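Coatomer subunit delta (Saccharomyces cerevisiae, PDB 5FJZ) serves as a subunit of the coatomer (COPI) vesicle coat, which probably carries dilysine-tagged cargo back from Golgi to endoplasmic reticulum, and binds the protein Dsl1. Local coordinates at residues Ser52-Lys57 with Lys95-Asn100; Leu120-Leu125 with Val222-Ser227; Leu125-Ser130 with Ala216-Thr221. One frame throughout, in Å; residues are numbered along the deposited sequence.

Contact 1 of 3, residues Ser52-Lys57 with Lys95-Asn100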
loop_
_atom_site.group_PDB
_atom_site.type_symbol
_atom_site.label_atom_id
_atom_site.label_comp_id
_atom_site.label_asym_id
_atom_site.label_seq_id
_atom_site.Cartn_x
_atom_site.Cartn_y
_atom_site.Cartn_z
ATOM N N SER A 52 22.810 -19.096 -19.513
ATOM C CA SER A 52 21.418 -18.939 -19.291
ATOM C C SER A 52 20.699 -20.272 -19.285
ATOM O O SER A 52 19.587 -20.341 -18.807
ATOM C CB SER A 52 20.779 -18.009 -20.353
ATOM O OG SER A 52 20.786 -18.604 -21.635
ATOM N N HIS A 53 21.337 -21.320 -19.803
ATOM C CA HIS A 53 20.732 -22.681 -19.807
ATOM C C HIS A 53 21.302 -23.481 -18.661
ATOM O O HIS A 53 21.987 -24.478 -18.864
ATOM C CB HIS A 53 21.068 -23.384 -21.132
ATOM C CG HIS A 53 20.265 -22.897 -22.295
ATOM N ND1 HIS A 53 20.698 -21.875 -23.118
ATOM C CD2 HIS A 53 19.062 -23.289 -22.775
ATOM C CE1 HIS A 53 19.789 -21.649 -24.052
ATOM N NE2 HIS A 53 18.797 -22.510 -23.884
ATOM N N SER A 54 21.058 -22.978 -17.455
ATOM C CA SER A 54 21.729 -23.428 -16.257
ATOM C C SER A 54 20.727 -23.877 -15.235
ATOM O O SER A 54 19.512 -23.574 -15.305
ATOM C CB SER A 54 22.621 -22.303 -15.738
ATOM O OG SER A 54 21.864 -21.082 -15.660
ATOM N N ASN A 55 21.193 -24.709 -14.309
ATOM C CA ASN A 55 20.406 -25.150 -13.210
ATOM C C ASN A 55 21.200 -25.003 -11.929
ATOM O O ASN A 55 22.434 -25.048 -11.928
ATOM C CB ASN A 55 20.020 -26.637 -13.290
ATOM C CG ASN A 55 18.960 -26.963 -14.348
ATOM O OD1 ASN A 55 18.358 -26.098 -15.037
ATOM N ND2 ASN A 55 18.760 -28.233 -14.505
ATOM N N LEU A 56 20.508 -24.737 -10.823
ATOM C CA LEU A 56 21.197 -24.427 -9.543
ATOM C C LEU A 56 20.993 -25.616 -8.662
ATOM O O LEU A 56 19.904 -26.104 -8.603
ATOM C CB LEU A 56 20.499 -23.246 -8.834
ATOM C CG LEU A 56 20.779 -21.798 -9.218
ATOM C CD1 LEU A 56 21.150 -21.531 -10.656
ATOM C CD2 LEU A 56 19.659 -20.882 -8.723
ATOM N N LYS A 57 22.057 -26.093 -8.007
ATOM C CA LYS A 57 21.914 -27.183 -7.042
ATOM C C LYS A 57 22.044 -26.574 -5.674
ATOM O O LYS A 57 23.046 -25.963 -5.373
ATOM C CB LYS A 57 22.989 -28.268 -7.196
ATOM C CG LYS A 57 22.651 -29.346 -8.205
ATOM C CD LYS A 57 23.767 -30.400 -8.274
ATOM C CE LYS A 57 23.668 -31.264 -9.531
ATOM N NZ LYS A 57 24.992 -31.881 -9.825
ATOM N N LYS A 95 13.212 -23.860 -22.536
ATOM C CA LYS A 95 13.501 -22.438 -22.377
ATOM C C LYS A 95 14.751 -22.208 -21.588
ATOM O O LYS A 95 15.325 -23.140 -21.088
ATOM C CB LYS A 95 12.295 -21.764 -21.736
ATOM C CG LYS A 95 11.380 -21.162 -22.785
ATOM C CD LYS A 95 9.947 -21.560 -22.537
ATOM C CE LYS A 95 8.994 -20.855 -23.502
ATOM N NZ LYS A 95 9.139 -21.313 -24.911
ATOM N N ALA A 96 15.182 -20.959 -21.479
ATOM C CA ALA A 96 16.379 -20.624 -20.714
ATOM C C ALA A 96 16.039 -19.452 -19.826
ATOM O O ALA A 96 14.974 -18.824 -19.990
ATOM C CB ALA A 96 17.488 -20.224 -21.630
ATOM N N PHE A 97 16.907 -19.147 -18.867
ATOM C CA PHE A 97 16.628 -18.015 -17.998
ATOM C C PHE A 97 16.849 -16.714 -18.714
ATOM O O PHE A 97 17.841 -16.545 -19.430
ATOM C CB PHE A 97 17.535 -18.036 -16.750
ATOM C CG PHE A 97 17.135 -19.068 -15.732
ATOM C CD1 PHE A 97 16.016 -18.901 -14.988
ATOM C CD2 PHE A 97 17.897 -20.176 -15.540
ATOM C CE1 PHE A 97 15.616 -19.833 -14.046
ATOM C CE2 PHE A 97 17.537 -21.110 -14.600
ATOM C CZ PHE A 97 16.436 -20.915 -13.819
ATOM N N PRO A 98 15.958 -15.759 -18.536
ATOM C CA PRO A 98 16.366 -14.439 -18.979
ATOM C C PRO A 98 17.768 -14.019 -18.553
ATOM O O PRO A 98 18.107 -14.113 -17.385
ATOM C CB PRO A 98 15.279 -13.502 -18.328
ATOM C CG PRO A 98 14.146 -14.380 -18.139
ATOM C CD PRO A 98 14.706 -15.721 -17.793
ATOM N N ALA A 99 18.543 -13.502 -19.503
ATOM C CA ALA A 99 19.929 -13.229 -19.347
ATOM C C ALA A 99 20.286 -11.794 -19.634
ATOM O O ALA A 99 21.395 -11.516 -20.053
ATOM C CB ALA A 99 20.729 -14.206 -20.242
ATOM N N ASN A 100 19.386 -10.865 -19.292
ATOM C CA ASN A 100 19.712 -9.440 -19.264
ATOM C C ASN A 100 19.751 -8.835 -17.840
ATOM O O ASN A 100 19.273 -7.707 -17.609
ATOM C CB ASN A 100 18.753 -8.679 -20.160
ATOM C CG ASN A 100 18.930 -9.015 -21.646
ATOM O OD1 ASN A 100 19.900 -8.662 -22.261
ATOM N ND2 ASN A 100 17.969 -9.690 -22.206
#
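The imidazole of His53 lies flat over the methyl of Ala96 in a CH-pi contact, with CB 3.5 Å from the ring centroid and 13° off its normal. The torsion that sets His53 CG anti to the carbonyl carbon (chi1 -76°) brings the ring back toward the 95-100 loop, although the CB bond points away from it. Phe97 instead brings its edge up to the start of strand 54-58, CE2 lying 3.2 Å from Ser54 O in the ring plane. Between the two rings runs the one backbone bond of the pair, Phe97 N to Ser52 O at 2.9 Å and nearly straight (164°). Ser52 CB meets Ala99 CB at 3.8 Å, while the Ser52 hydroxyl is held by His49 O. The contact joins strand 54-58 to the loop before strand 104-113 in the mu-homology domain, within the region that interacts with Dsl1. Ala96 N bonds to Gln164 of a second subunit, and Phe97 packs on an aromatic side chain of the bound Dsl1 peptide. One directional bond thus sets Ser52 against Phe97, a ring face rests on a methyl, and the slightly positive C-H edge of Phe97 probably gains from the carbonyl oxygen it faces.

Contact 2 of 3, residues Leu120-Leu125 with Val222-Ser227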
loop_
_atom_site.group_PDB
_atom_site.type_symbol
_atom_site.label_atom_id
_atom_site.label_comp_id
_atom_site.label_asym_id
_atom_site.label_seq_id
_atom_site.Cartn_x
_atom_site.Cartn_y
_atom_site.Cartn_z
ATOM N N LEU A 120 14.141 -18.087 15.589
ATOM C CA LEU A 120 14.330 -17.265 14.405
ATOM C C LEU A 120 14.967 -15.903 14.664
ATOM O O LEU A 120 15.069 -15.116 13.714
ATOM C CB LEU A 120 12.949 -16.961 13.782
ATOM C CG LEU A 120 12.257 -17.940 12.818
ATOM C CD1 LEU A 120 12.838 -19.310 12.591
ATOM C CD2 LEU A 120 10.719 -17.866 12.778
ATOM N N ILE A 121 15.268 -15.579 15.931
ATOM C CA ILE A 121 15.676 -14.208 16.325
ATOM C C ILE A 121 17.206 -14.073 16.354
ATOM O O ILE A 121 17.862 -14.825 17.088
ATOM C CB ILE A 121 14.940 -13.893 17.629
ATOM C CG1 ILE A 121 13.426 -13.710 17.221
ATOM C CG2 ILE A 121 15.526 -12.702 18.352
ATOM C CD1 ILE A 121 12.445 -13.491 18.351
ATOM N N PRO A 122 17.767 -13.183 15.546
ATOM C CA PRO A 122 19.193 -12.953 15.643
ATOM C C PRO A 122 19.596 -12.036 16.858
ATOM O O PRO A 122 20.742 -12.068 17.280
ATOM C CB PRO A 122 19.512 -12.263 14.348
ATOM C CG PRO A 122 18.260 -11.509 13.998
ATOM C CD PRO A 122 17.119 -12.327 14.498
ATOM N N LEU A 123 18.707 -11.153 17.250
ATOM C CA LEU A 123 18.973 -10.105 18.260
ATOM C C LEU A 123 17.825 -9.962 19.227
ATOM O O LEU A 123 16.734 -9.519 18.859
ATOM C CB LEU A 123 19.292 -8.807 17.567
ATOM C CG LEU A 123 19.760 -7.672 18.439
ATOM C CD1 LEU A 123 21.198 -7.799 18.809
ATOM C CD2 LEU A 123 19.511 -6.350 17.699
ATOM N N THR A 124 18.019 -10.349 20.488
ATOM C CA THR A 124 17.003 -10.234 21.521
ATOM C C THR A 124 17.107 -8.887 22.157
ATOM O O THR A 124 18.144 -8.294 22.145
ATOM C CB THR A 124 17.140 -11.356 22.598
ATOM O OG1 THR A 124 18.464 -11.402 23.047
ATOM C CG2 THR A 124 16.896 -12.717 21.982
ATOM N N LEU A 125 15.952 -8.362 22.582
ATOM C CA LEU A 125 15.814 -7.012 23.122
ATOM C C LEU A 125 15.024 -6.969 24.426
ATOM O O LEU A 125 14.067 -7.726 24.603
ATOM C CB LEU A 125 15.010 -6.239 22.137
ATOM C CG LEU A 125 15.630 -5.470 21.015
ATOM C CD1 LEU A 125 17.087 -5.653 20.665
ATOM C CD2 LEU A 125 14.710 -5.382 19.778
ATOM N N VAL A 222 14.090 -1.363 15.945
ATOM C CA VAL A 222 15.498 -1.572 15.618
ATOM C C VAL A 222 15.683 -1.870 14.108
ATOM O O VAL A 222 14.835 -2.575 13.499
ATOM C CB VAL A 222 16.137 -2.676 16.447
ATOM C CG1 VAL A 222 15.506 -4.009 16.170
ATOM C CG2 VAL A 222 17.612 -2.792 16.129
ATOM N N SER A 223 16.763 -1.336 13.557
ATOM C CA SER A 223 17.079 -1.485 12.143
ATOM C C SER A 223 18.514 -1.965 11.991
ATOM O O SER A 223 19.450 -1.308 12.512
ATOM C CB SER A 223 16.880 -0.106 11.472
ATOM O OG SER A 223 17.132 -0.160 10.069
ATOM N N PHE A 224 18.690 -3.077 11.270
ATOM C CA PHE A 224 19.969 -3.638 10.963
ATOM C C PHE A 224 19.936 -4.447 9.677
ATOM O O PHE A 224 18.875 -4.807 9.156
ATOM C CB PHE A 224 20.481 -4.525 12.098
ATOM C CG PHE A 224 19.577 -5.736 12.421
ATOM C CD1 PHE A 224 19.566 -6.886 11.618
ATOM C CD2 PHE A 224 18.685 -5.674 13.495
ATOM C CE1 PHE A 224 18.784 -7.964 11.930
ATOM C CE2 PHE A 224 17.865 -6.770 13.784
ATOM C CZ PHE A 224 17.929 -7.899 13.005
ATOM N N GLN A 225 21.107 -4.618 9.100
ATOM C CA GLN A 225 21.250 -5.268 7.810
ATOM C C GLN A 225 22.670 -5.742 7.724
ATOM O O GLN A 225 23.591 -4.955 7.899
ATOM C CB GLN A 225 20.900 -4.272 6.674
ATOM C CG GLN A 225 20.881 -4.821 5.229
ATOM C CD GLN A 225 20.416 -3.841 4.146
ATOM O OE1 GLN A 225 20.622 -4.099 2.971
ATOM N NE2 GLN A 225 19.779 -2.727 4.533
ATOM N N GLU A 226 22.875 -6.975 7.316
ATOM C CA GLU A 226 24.226 -7.426 6.938
ATOM C C GLU A 226 24.242 -8.276 5.678
ATOM O O GLU A 226 23.267 -8.937 5.393
ATOM C CB GLU A 226 24.850 -8.225 8.121
ATOM C CG GLU A 226 24.154 -9.561 8.420
ATOM C CD GLU A 226 25.099 -10.701 8.794
ATOM O OE1 GLU A 226 26.153 -10.410 9.409
ATOM O OE2 GLU A 226 24.774 -11.893 8.520
ATOM N N SER A 227 25.339 -8.240 4.911
ATOM C CA SER A 227 25.472 -9.092 3.723
ATOM C C SER A 227 26.905 -9.575 3.519
ATOM O O SER A 227 27.864 -8.905 3.960
ATOM C CB SER A 227 25.003 -8.362 2.495
ATOM O OG SER A 227 25.720 -7.165 2.351
#
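Pro122 presses its ring against the far end of Phe224, with CG 3.8 Å from CZ and little farther from CE1. The contact belongs to the all-beta mu-homology domain and joins the start of strand 123-131, in a four-stranded antiparallel sheet, to strand 220-229 of the long mixed sheet. The two backbones stay well apart, 9.3 Å between the CA atoms of Leu125 and Val222, so side chains alone bridge the gap. Leu123 touches both Val222 and Phe224 with one methyl, CD2, 4.3 Å from Phe224 CE2 and from Val222 CG2. Val222 divides its branches: CG2, anti to the backbone N, serves Leu123, while CG1, set between the N and the carbonyl carbon (chi1 64°), takes Leu125 CD2 at 3.9 Å, the two side chains crossing obliquely. All five residues are buried, and the interface between them is purely apolar.

In the next shell Tyr267 of strand 257-269 ties both halves together, its ring meeting Phe224 edge-to-face and its OH hydrogen-bonded to Leu123 O. Ile23 packs on both Pro122 and Phe224. Phe224 N is hydrogen-bonded to Ser264 OG, the same hydroxyl that makes a weak bond with Val222 O.

Contact 3 of 3, residues Leu125-Ser130 with Ala216-Thr221. Unlike the reference sequence in segment 125-130: Ala128 (reference Trp).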
loop_
_atom_site.group_PDB
_atom_site.type_symbol
_atom_site.label_atom_id
_atom_site.label_comp_id
_atom_site.label_asym_id
_atom_site.label_seq_id
_atom_site.Cartn_x
_atom_site.Cartn_y
_atom_site.Cartn_z
ATOM N N LEU A 125 15.952 -8.362 22.582
ATOM C CA LEU A 125 15.814 -7.012 23.122
ATOM C C LEU A 125 15.024 -6.969 24.426
ATOM O O LEU A 125 14.067 -7.726 24.603
ATOM C CB LEU A 125 15.010 -6.239 22.137
ATOM C CG LEU A 125 15.630 -5.470 21.015
ATOM C CD1 LEU A 125 17.087 -5.653 20.665
ATOM C CD2 LEU A 125 14.710 -5.382 19.778
ATOM N N THR A 126 15.401 -6.061 25.340
ATOM C CA THR A 126 14.730 -5.803 26.515
ATOM C C THR A 126 14.911 -4.348 26.852
ATOM O O THR A 126 15.940 -3.751 26.482
ATOM C CB THR A 126 15.375 -6.585 27.718
ATOM O OG1 THR A 126 15.360 -7.991 27.469
ATOM C CG2 THR A 126 14.580 -6.335 28.961
ATOM N N THR A 127 13.958 -3.783 27.538
ATOM C CA THR A 127 14.074 -2.372 27.907
ATOM C C THR A 127 13.833 -2.178 29.393
ATOM O O THR A 127 13.046 -2.902 29.995
ATOM C CB THR A 127 13.134 -1.482 27.081
ATOM O OG1 THR A 127 11.768 -1.764 27.341
ATOM C CG2 THR A 127 13.352 -1.671 25.602
ATOM N N ALA A 128 14.448 -1.114 29.926
ATOM C CA ALA A 128 14.220 -0.657 31.285
ATOM C C ALA A 128 14.125 0.852 31.235
ATOM O O ALA A 128 14.873 1.512 30.573
ATOM C CB ALA A 128 15.350 -1.114 32.169
ATOM N N VAL A 129 13.103 1.382 31.853
ATOM C CA VAL A 129 12.835 2.810 31.790
ATOM C C VAL A 129 12.608 3.349 33.218
ATOM O O VAL A 129 11.986 2.675 34.011
ATOM C CB VAL A 129 11.609 3.054 30.913
ATOM C CG1 VAL A 129 11.182 4.510 31.012
ATOM C CG2 VAL A 129 11.894 2.694 29.460
ATOM N N SER A 130 13.059 4.568 33.497
ATOM C CA SER A 130 12.731 5.246 34.751
ATOM C C SER A 130 12.797 6.781 34.556
ATOM O O SER A 130 13.465 7.264 33.653
ATOM C CB SER A 130 13.670 4.759 35.858
ATOM O OG SER A 130 14.987 5.198 35.557
ATOM N N ALA A 216 4.615 6.516 25.639
ATOM C CA ALA A 216 4.918 7.263 24.444
ATOM C C ALA A 216 6.256 6.900 23.852
ATOM O O ALA A 216 6.560 7.185 22.683
ATOM C CB ALA A 216 4.948 8.755 24.763
ATOM N N LEU A 217 7.084 6.241 24.667
ATOM C CA LEU A 217 8.379 5.833 24.206
ATOM C C LEU A 217 8.271 4.583 23.331
ATOM O O LEU A 217 9.276 4.131 22.814
ATOM C CB LEU A 217 9.290 5.537 25.418
ATOM C CG LEU A 217 9.663 6.632 26.401
ATOM C CD1 LEU A 217 10.311 5.971 27.640
ATOM C CD2 LEU A 217 10.633 7.579 25.771
ATOM N N TYR A 218 7.078 3.961 23.245
ATOM C CA TYR A 218 6.926 2.695 22.548
ATOM C C TYR A 218 5.935 2.820 21.359
ATOM O O TYR A 218 5.086 3.709 21.389
ATOM C CB TYR A 218 6.427 1.626 23.523
ATOM C CG TYR A 218 7.418 1.300 24.570
ATOM C CD1 TYR A 218 8.399 0.368 24.374
ATOM C CD2 TYR A 218 7.327 1.902 25.825
ATOM C CE1 TYR A 218 9.349 0.107 25.380
ATOM C CE2 TYR A 218 8.274 1.690 26.804
ATOM C CZ TYR A 218 9.274 0.796 26.585
ATOM O OH TYR A 218 10.186 0.546 27.592
ATOM N N PRO A 219 6.064 2.003 20.287
ATOM C CA PRO A 219 7.085 0.964 20.013
ATOM C C PRO A 219 8.497 1.511 19.728
ATOM O O PRO A 219 8.694 2.508 19.021
ATOM C CB PRO A 219 6.484 0.208 18.861
ATOM C CG PRO A 219 5.601 1.222 18.101
ATOM C CD PRO A 219 5.166 2.242 19.113
ATOM N N MET A 220 9.508 0.875 20.272
ATOM C CA MET A 220 10.870 1.154 19.882
ATOM C C MET A 220 11.256 0.176 18.760
ATOM O O MET A 220 11.057 -1.031 18.886
ATOM C CB MET A 220 11.823 0.943 21.081
ATOM C CG MET A 220 11.512 1.827 22.273
ATOM S SD MET A 220 12.670 1.602 23.646
ATOM C CE MET A 220 11.956 2.740 24.841
ATOM N N THR A 221 11.858 0.695 17.701
ATOM C CA THR A 221 12.163 -0.093 16.543
ATOM C C THR A 221 13.648 -0.224 16.399
ATOM O O THR A 221 14.417 0.732 16.651
ATOM C CB THR A 221 11.597 0.564 15.275
ATOM O OG1 THR A 221 10.183 0.572 15.361
ATOM C CG2 THR A 221 11.969 -0.199 14.049
#
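Two hydroxyls make the polar part of this contact: Thr127 OG1 and Tyr218 OH are 2.8 Å apart, with the threonine oxygen at the edge of the tyrosine ring and in its plane. The distance suits a hydrogen bond, though where the tyrosine proton points is not settled. Thr127 OG1 is also hydrogen-bonded to Arg29 O, and the side chain of Arg29 makes a cation-pi contact with the Tyr218 ring, so one residue braces both partners. An alanine in place of Tyr218 would remove hydroxyl and ring, and is likely to leave Thr127 OG1 without the tyrosine hydroxyl beside it and the Arg29 side chain without its aromatic partner.

The rest is apolar or nearly so. Val129 and Leu217 meet tip to tip, CG1 to CD1 at 3.8 Å. The other valine methyl, CG2, comes within 3.3 Å of Tyr218 OH. Thr127 CG2 touches Met220 SD at 3.9 Å; the Met220 chain is extended beyond CG (chi2 -178°), which carries SD out to the threonine methyl. The outermost strand 123-131 of one sheet packs against the lead-in and start of strand 220-229 of the other, as at the margin of a beta sandwich in the mu-homology domain.

In the fold
Contacts 2 and 3 are successive portions of one interface: both join strand 123-131 to strand 220-229 or the turn leading into it, they share Leu125, and their centres lie 16 Å apart. Contact 2 sits near the middle of the chain, 6 Å from its centre, and is wholly apolar. Contact 3, 22 Å out, has two partly exposed residues and admits a pair of hydroxyls. Contact 1 uses other elements, strand 54-58 and the loop before strand 104-113, on the opposite side of the chain's centre from contact 3, with centres about 48 Å apart. Largely buried as well, it alone includes a backbone hydrogen bond between its segments, and it alone touches the peptide and another subunit.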